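Local structure of gene product PA4716 (Pseudomonas aeruginosa, 1U0K) at residues A83-L86 and H87-G91; S30-D33 and D34-Q38; A230-E234 and Y235-A239. The protein is of unknown function but is probably an isomerase, perhaps an epimerase. One frame throughout, in Å; residues are numbered along the deposited sequence.

All three contacts are local. Interaction 1 lies along a helix, interaction 2 at a helix start and interaction 3 at a helix end. Interaction 1 is the most buried. It is the last part of helix 78-90, held by regular backbone bonds and leucine packing. Interaction 2 is at the surface. It starts helix 34-44, with an aspartate cap and a hydrophobic staple. Interaction 3 is partly buried and ends helix 222-234 with a Schellman motif and a pair of tyrosines. No two share a helix or touch. Nearest atoms of interactions 1 and 2 are about 12 Å apart. Interactions 2 and 3 lie on opposite sides of the chain's centre.

Interaction 1: residues A83-L86 and H87-G91; sequences AALL and HHLRG
Leu89 N donates to Leu85 O at 2.9 Å. Three more i to i+4 bonds run beside it: His87 N to Ala83 O, His88 N to Ala84 O and Arg90 N to Leu86 O. Gly91 N adds a bond to His87 O, 2.9 Å long, and Gly91 then leaves the helix with positive phi.

The side chains of Leu85 and Leu89 cross at a slant. Leu89 CD1 comes to 4.0 Å from Leu85 CG. Leu89 CG also lies close to the backbone, 3.4 Å from Leu85 O, the same oxygen that Leu89 N binds. Leu85 has CG turned opposite its own N (chi1 176°), and from there its CD1 reaches both Leu89 and His88. The His88 contact is loose, with Leu85 CD1 4.2 Å from His88 CD2 and oblique to the ring. Against the backbone, His88 CB lies 3.3 Å from Leu85 O.

Outside the segments, Leu85 and Leu89 both pack on Trp8 of strand 6-12. Leu85 and His88 also touch Leu276 of strand 267-282. His87 is buried on another side, where its ring meets Phe118 and its NE2 makes a weak hydrogen bond to Asn94 O. Helix 78-90 links strands 60-67 and 96-101 and is bordered by strands of the barrel-like domain, as in the diaminopimelate epimerase fold.

The chemistry is therefore divided. The carbonyls of Ala83, Ala84, Leu85 and Leu86 are each satisfied within the helix by the amide four residues on. This backbone bonding sets the helical turn. Leu85 and Leu89 add apolar contact along it, on the side of the helix that meets Trp8.

Interaction 2: residues S30-D33 and D34-Q38; sequences SALD and DAAMQ
Asp33 and Ala36 meet through a carboxylate that reaches over the first turn of helix 34-44. The Asp33 CG sits between its own N and carbonyl carbon (chi1 66°). This normally crowded position puts OD1 in front of the Ala36 amide. Ala36 N donates to Asp33 OD1 at 2.9 Å and meets it nearly along the C-O bond direction. Asp33 is thus the N-cap. The methyl of Ala36 lies beside the same oxygen. The backbone of Asp33 joins in, because Met37 N donates to Asp33 O at 3.0 Å. The acidic cap would probably interact favourably with the positive end of the helix dipole.

Leu32 comes just before the cap, and its CB points toward the helix. It spans two residues there. Leu32 CD2 is 4.0 Å from Ala36 CB, and Leu32 CB is 4.0 Å from Met37 CG. The Leu32 to Met37 pair is a hydrophobic staple, joining the residue before the N-cap to the fourth after it. Met37, a selenomethionine here, is extended beyond CG, which carries its CE back to 3.4 Å from Leu32 O.

A water bridges the two segments on the polar side. It is hydrogen-bonded to Leu32 O at 3.1 Å and to Asp34 OD1 at 2.8 Å. Asp34 OD1 also forms a salt bridge with Arg64.

The staple faces strands 48-54 and 60-67. Leu32 and Met37 both pack on Phe51 of strand 48-54, and Met37 also reaches Arg64 and Phe66 of strand 60-67. The Met37 side chain is about 12 Å from that of Glu48, the predicted active-site residue at the start of strand 48-54. The helix start is thus laid against two antiparallel strands.

Interaction 3: residues A230-E234 and Y235-A239; sequences AYLVE and YGLAA
Leu232 O accepts from Leu237 N at 2.7 Å, and Gly236 N makes a weak bond to Val233 O, so helix 222-234 ends in a Schellman motif with Gly236, of positive phi, as its C-prime residue. Ala238 N adds a weak bond to Leu232 O. One carbonyl oxygen therefore takes two backbone donors from the turn.

The apolar contact usual for this motif is present. Leu237 CB packs on Leu232 CD2 at 4.0 Å, and the two side chains cross at about a right angle. On another side of the turn, Ala238 CB lies 3.9 Å from Leu232 CB. It also touches Val233 CG2.

Tyr231 and Tyr235 lie one helical turn apart. Tyr235 CD1 stands 3.6 Å above the Tyr231 ring plane, over its centre. The two CE1 atoms, of Tyr231 and Tyr235, are 3.4 Å apart, the closest approach of the two rings. The planes are at 40°, so the arrangement is neither a parallel stack nor a T-shape. Glu234 CG makes a CH-pi contact over one face of Tyr235, 4.2 Å from the ring centroid. Both hydroxyls are held from outside: Tyr231 OH bonds to Pro156 O, and Tyr235 OH bonds to Arg158 NH1.

A water donates to Val233 O and to Ala238 O, 2.7 Å from each. Leu237 O is taken by Arg205 NH2, in the loop before strand 206-208. Leu232 and Ala238 also pack on Phe244 of strand 244-248.

The tyrosines pack on each other through their rings, and both hydroxyls have hydrogen-bond partners. The last helical carbonyls are satisfied too, with two donors each. Leu232 O has Leu237 N and, weakly, Ala238 N; Val233 O has the water and, weakly, Gly236 N.

Interaction 1: residues A83-L86 and H87-G91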
loop_
_atom_site.group_PDB
_atom_site.type_symbol
_atom_site.label_atom_id
_atom_site.label_comp_id
_atom_site.label_asym_id
_atom_site.label_seq_id
_atom_site.Cartn_x
_atom_site.Cartn_y
_atom_site.Cartn_z
ATOM N N ALA A 83 -16.179 0.691 14.905
ATOM C CA ALA A 83 -17.478 1.048 15.483
ATOM C C ALA A 83 -18.588 0.981 14.436
ATOM O O ALA A 83 -19.665 0.453 14.696
ATOM C CB ALA A 83 -17.421 2.429 16.140
ATOM N N ALA A 84 -18.321 1.518 13.257
ATOM C CA ALA A 84 -19.294 1.521 12.179
ATOM C C ALA A 84 -19.638 0.099 11.740
ATOM O O ALA A 84 -20.810 -0.229 11.524
ATOM C CB ALA A 84 -18.773 2.324 11.005
ATOM N N LEU A 85 -18.614 -0.742 11.619
ATOM C CA LEU A 85 -18.815 -2.118 11.214
ATOM C C LEU A 85 -19.611 -2.870 12.271
ATOM O O LEU A 85 -20.518 -3.616 11.931
ATOM C CB LEU A 85 -17.487 -2.830 10.913
ATOM C CG LEU A 85 -17.677 -4.313 10.582
ATOM C CD1 LEU A 85 -18.467 -4.478 9.285
ATOM C CD2 LEU A 85 -16.370 -5.046 10.519
ATOM N N LEU A 86 -19.290 -2.672 13.548
ATOM C CA LEU A 86 -20.032 -3.346 14.615
ATOM C C LEU A 86 -21.510 -2.954 14.600
ATOM O O LEU A 86 -22.362 -3.790 14.859
ATOM C CB LEU A 86 -19.403 -3.053 15.973
ATOM C CG LEU A 86 -18.023 -3.674 16.181
ATOM C CD1 LEU A 86 -17.401 -3.137 17.458
ATOM C CD2 LEU A 86 -18.076 -5.180 16.244
ATOM N N HIS A 87 -21.797 -1.698 14.285
ATOM C CA HIS A 87 -23.179 -1.205 14.151
ATOM C C HIS A 87 -23.863 -1.903 12.975
ATOM O O HIS A 87 -24.998 -2.375 13.089
ATOM C CB HIS A 87 -23.153 0.307 13.943
ATOM C CG HIS A 87 -24.441 1.017 14.242
ATOM N ND1 HIS A 87 -25.686 0.500 13.958
ATOM C CD2 HIS A 87 -24.656 2.248 14.763
ATOM C CE1 HIS A 87 -26.611 1.380 14.313
ATOM N NE2 HIS A 87 -26.009 2.445 14.807
ATOM N N HIS A 88 -23.161 -2.003 11.855
ATOM C CA HIS A 88 -23.680 -2.732 10.686
ATOM C C HIS A 88 -24.036 -4.191 11.011
ATOM O O HIS A 88 -25.103 -4.679 10.631
ATOM C CB HIS A 88 -22.653 -2.669 9.545
ATOM C CG HIS A 88 -22.999 -3.526 8.368
ATOM N ND1 HIS A 88 -24.083 -3.274 7.554
ATOM C CD2 HIS A 88 -22.410 -4.639 7.877
ATOM C CE1 HIS A 88 -24.137 -4.192 6.605
ATOM N NE2 HIS A 88 -23.139 -5.037 6.782
ATOM N N LEU A 89 -23.156 -4.876 11.734
ATOM C CA LEU A 89 -23.355 -6.277 12.092
ATOM C C LEU A 89 -24.474 -6.472 13.119
ATOM O O LEU A 89 -25.237 -7.423 13.015
ATOM C CB LEU A 89 -22.053 -6.889 12.612
ATOM C CG LEU A 89 -20.944 -6.988 11.561
ATOM C CD1 LEU A 89 -19.643 -7.436 12.226
ATOM C CD2 LEU A 89 -21.330 -7.925 10.431
ATOM N N ARG A 90 -24.588 -5.568 14.087
ATOM C CA ARG A 90 -25.591 -5.717 15.146
ATOM C C ARG A 90 -26.988 -5.346 14.641
ATOM O O ARG A 90 -27.976 -5.984 15.005
ATOM C CB ARG A 90 -25.236 -4.846 16.349
ATOM C CG ARG A 90 -26.167 -5.020 17.562
ATOM C CD ARG A 90 -25.805 -4.110 18.731
ATOM N NE ARG A 90 -26.312 -4.589 20.021
ATOM C CZ ARG A 90 -27.585 -4.539 20.407
ATOM N NH1 ARG A 90 -28.526 -4.018 19.620
ATOM N NH2 ARG A 90 -27.921 -5.006 21.607
ATOM N N GLY A 91 -27.055 -4.324 13.790
ATOM C CA GLY A 91 -28.316 -3.714 13.409
ATOM C C GLY A 91 -28.771 -2.728 14.470
ATOM O O GLY A 91 -28.076 -2.484 15.460
#

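Interaction 2: residues S30-D33 and D34-Q38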
loop_
_atom_site.group_PDB
_atom_site.type_symbol
_atom_site.label_atom_id
_atom_site.label_comp_id
_atom_site.label_asym_id
_atom_site.label_seq_id
_atom_site.Cartn_x
_atom_site.Cartn_y
_atom_site.Cartn_z
ATOM N N SER A 30 -9.876 -13.995 16.216
ATOM C CA SER A 30 -9.526 -14.939 17.287
ATOM C C SER A 30 -8.597 -16.076 16.848
ATOM O O SER A 30 -7.869 -16.617 17.671
ATOM C CB SER A 30 -10.795 -15.544 17.917
ATOM O OG SER A 30 -11.567 -14.556 18.577
ATOM N N ALA A 31 -8.623 -16.422 15.567
ATOM C CA ALA A 31 -7.804 -17.513 15.047
ATOM C C ALA A 31 -6.386 -17.088 14.640
ATOM O O ALA A 31 -5.549 -17.945 14.344
ATOM C CB ALA A 31 -8.501 -18.164 13.877
ATOM N N LEU A 32 -6.102 -15.783 14.643
ATOM C CA LEU A 32 -4.819 -15.269 14.145
ATOM C C LEU A 32 -3.818 -14.986 15.247
ATOM O O LEU A 32 -4.147 -14.370 16.262
ATOM C CB LEU A 32 -5.044 -13.963 13.380
ATOM C CG LEU A 32 -5.967 -14.014 12.168
ATOM C CD1 LEU A 32 -6.073 -12.622 11.542
ATOM C CD2 LEU A 32 -5.491 -15.026 11.131
ATOM N N ASP A 33 -2.571 -15.390 15.038
ATOM C CA ASP A 33 -1.492 -14.939 15.910
ATOM C C ASP A 33 -0.938 -13.596 15.434
ATOM O O ASP A 33 -1.361 -13.082 14.397
ATOM C CB ASP A 33 -0.412 -16.022 16.106
ATOM C CG ASP A 33 0.361 -16.364 14.848
ATOM O OD1 ASP A 33 0.289 -15.636 13.836
ATOM O OD2 ASP A 33 1.110 -17.375 14.801
ATOM N N ASP A 34 -0.016 -13.016 16.195
ATOM C CA ASP A 34 0.513 -11.685 15.890
ATOM C C ASP A 34 1.195 -11.622 14.524
ATOM O O ASP A 34 1.037 -10.646 13.794
ATOM C CB ASP A 34 1.500 -11.240 16.962
ATOM C CG ASP A 34 0.853 -11.049 18.317
ATOM O OD1 ASP A 34 -0.347 -11.359 18.486
ATOM O OD2 ASP A 34 1.482 -10.556 19.271
ATOM N N ALA A 35 1.948 -12.660 14.190
ATOM C CA ALA A 35 2.625 -12.719 12.899
ATOM C C ALA A 35 1.593 -12.706 11.786
ATOM O O ALA A 35 1.790 -12.037 10.778
ATOM C CB ALA A 35 3.490 -13.970 12.798
ATOM N N ALA A 36 0.496 -13.440 11.959
ATOM C CA ALA A 36 -0.549 -13.484 10.938
ATOM C C ALA A 36 -1.256 -12.142 10.779
ATOM O O ALA A 36 -1.593 -11.742 9.671
ATOM C CB ALA A 36 -1.545 -14.595 11.246
HETATM N N MSE A 37 -1.465 -11.427 11.877
HETATM C CA MSE A 37 -2.080 -10.111 11.818
HETATM C C MSE A 37 -1.171 -9.149 11.040
HETATM O O MSE A 37 -1.630 -8.428 10.153
HETATM C CB MSE A 37 -2.355 -9.576 13.219
HETATM C CG MSE A 37 -3.462 -10.326 13.916
HETATM SE SE MSE A 37 -3.715 -9.631 15.712
HETATM C CE MSE A 37 -4.761 -11.051 16.506
ATOM N N GLN A 38 0.128 -9.158 11.332
ATOM C CA GLN A 38 1.054 -8.311 10.594
ATOM C C GLN A 38 1.107 -8.697 9.123
ATOM O O GLN A 38 1.174 -7.817 8.259
ATOM C CB GLN A 38 2.463 -8.342 11.207
ATOM C CG GLN A 38 3.459 -7.422 10.512
ATOM C CD GLN A 38 3.126 -5.958 10.633
ATOM O OE1 GLN A 38 2.460 -5.372 9.755
ATOM N NE2 GLN A 38 3.554 -5.355 11.718
HETATM O O HOH W 1 -2.684 -12.823 18.455
#

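Interaction 3: residues A230-E234 and Y235-A239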
loop_
_atom_site.group_PDB
_atom_site.type_symbol
_atom_site.label_atom_id
_atom_site.label_comp_id
_atom_site.label_asym_id
_atom_site.label_seq_id
_atom_site.Cartn_x
_atom_site.Cartn_y
_atom_site.Cartn_z
ATOM N N ALA A 230 -6.315 19.409 20.715
ATOM C CA ALA A 230 -5.951 19.813 22.074
ATOM C C ALA A 230 -4.923 20.938 22.043
ATOM O O ALA A 230 -4.961 21.830 22.889
ATOM C CB ALA A 230 -5.413 18.639 22.862
ATOM N N TYR A 231 -4.021 20.884 21.067
ATOM C CA TYR A 231 -2.992 21.903 20.879
ATOM C C TYR A 231 -3.612 23.239 20.505
ATOM O O TYR A 231 -3.300 24.266 21.111
ATOM C CB TYR A 231 -2.013 21.481 19.775
ATOM C CG TYR A 231 -0.917 22.493 19.487
ATOM C CD1 TYR A 231 0.327 22.387 20.092
ATOM C CD2 TYR A 231 -1.127 23.537 18.599
ATOM C CE1 TYR A 231 1.329 23.311 19.837
ATOM C CE2 TYR A 231 -0.133 24.471 18.336
ATOM C CZ TYR A 231 1.086 24.350 18.961
ATOM O OH TYR A 231 2.071 25.280 18.687
ATOM N N LEU A 232 -4.476 23.226 19.494
ATOM C CA LEU A 232 -5.126 24.443 19.022
ATOM C C LEU A 232 -5.915 25.109 20.151
ATOM O O LEU A 232 -5.856 26.316 20.315
ATOM C CB LEU A 232 -6.022 24.157 17.812
ATOM C CG LEU A 232 -5.295 23.717 16.533
ATOM C CD1 LEU A 232 -6.271 23.203 15.499
ATOM C CD2 LEU A 232 -4.469 24.858 15.943
ATOM N N VAL A 233 -6.606 24.314 20.956
ATOM C CA VAL A 233 -7.391 24.838 22.070
ATOM C C VAL A 233 -6.489 25.353 23.206
ATOM O O VAL A 233 -6.784 26.379 23.823
ATOM C CB VAL A 233 -8.399 23.764 22.556
ATOM C CG1 VAL A 233 -9.007 24.119 23.895
ATOM C CG2 VAL A 233 -9.488 23.590 21.514
ATOM N N GLU A 234 -5.391 24.650 23.462
ATOM C CA GLU A 234 -4.443 25.015 24.519
ATOM C C GLU A 234 -3.786 26.375 24.246
ATOM O O GLU A 234 -3.565 27.162 25.174
ATOM C CB GLU A 234 -3.374 23.920 24.661
ATOM C CG GLU A 234 -2.213 24.238 25.598
ATOM C CD GLU A 234 -2.655 24.512 27.020
ATOM O OE1 GLU A 234 -3.322 23.641 27.622
ATOM O OE2 GLU A 234 -2.327 25.604 27.540
ATOM N N TYR A 235 -3.502 26.652 22.977
ATOM C CA TYR A 235 -2.794 27.870 22.584
ATOM C C TYR A 235 -3.756 28.943 22.055
ATOM O O TYR A 235 -3.335 29.899 21.405
ATOM C CB TYR A 235 -1.671 27.529 21.587
ATOM C CG TYR A 235 -0.546 26.785 22.271
ATOM C CD1 TYR A 235 -0.460 25.397 22.217
ATOM C CD2 TYR A 235 0.409 27.471 23.026
ATOM C CE1 TYR A 235 0.552 24.714 22.872
ATOM C CE2 TYR A 235 1.426 26.798 23.683
ATOM C CZ TYR A 235 1.496 25.422 23.605
ATOM O OH TYR A 235 2.506 24.755 24.255
ATOM N N GLY A 236 -5.043 28.780 22.360
ATOM C CA GLY A 236 -6.046 29.794 22.078
ATOM C C GLY A 236 -6.351 30.004 20.609
ATOM O O GLY A 236 -6.800 31.075 20.211
ATOM N N LEU A 237 -6.095 28.980 19.801
ATOM C CA LEU A 237 -6.288 29.042 18.359
ATOM C C LEU A 237 -7.604 28.394 17.929
ATOM O O LEU A 237 -7.989 28.503 16.773
ATOM C CB LEU A 237 -5.113 28.365 17.654
ATOM C CG LEU A 237 -3.762 29.058 17.854
ATOM C CD1 LEU A 237 -2.613 28.081 17.668
ATOM C CD2 LEU A 237 -3.621 30.235 16.905
ATOM N N ALA A 238 -8.259 27.705 18.861
ATOM C CA ALA A 238 -9.617 27.202 18.666
ATOM C C ALA A 238 -10.388 27.221 19.991
ATOM O O ALA A 238 -9.801 27.145 21.074
ATOM C CB ALA A 238 -9.590 25.785 18.077
ATOM N N ALA A 239 -11.711 27.310 19.897
ATOM C CA ALA A 239 -12.566 27.413 21.076
ATOM C C ALA A 239 -12.806 26.066 21.755
ATOM O O ALA A 239 -13.031 25.053 21.083
ATOM C CB ALA A 239 -13.898 28.046 20.693
HETATM O O HOH W 2 -8.819 28.153 23.435
#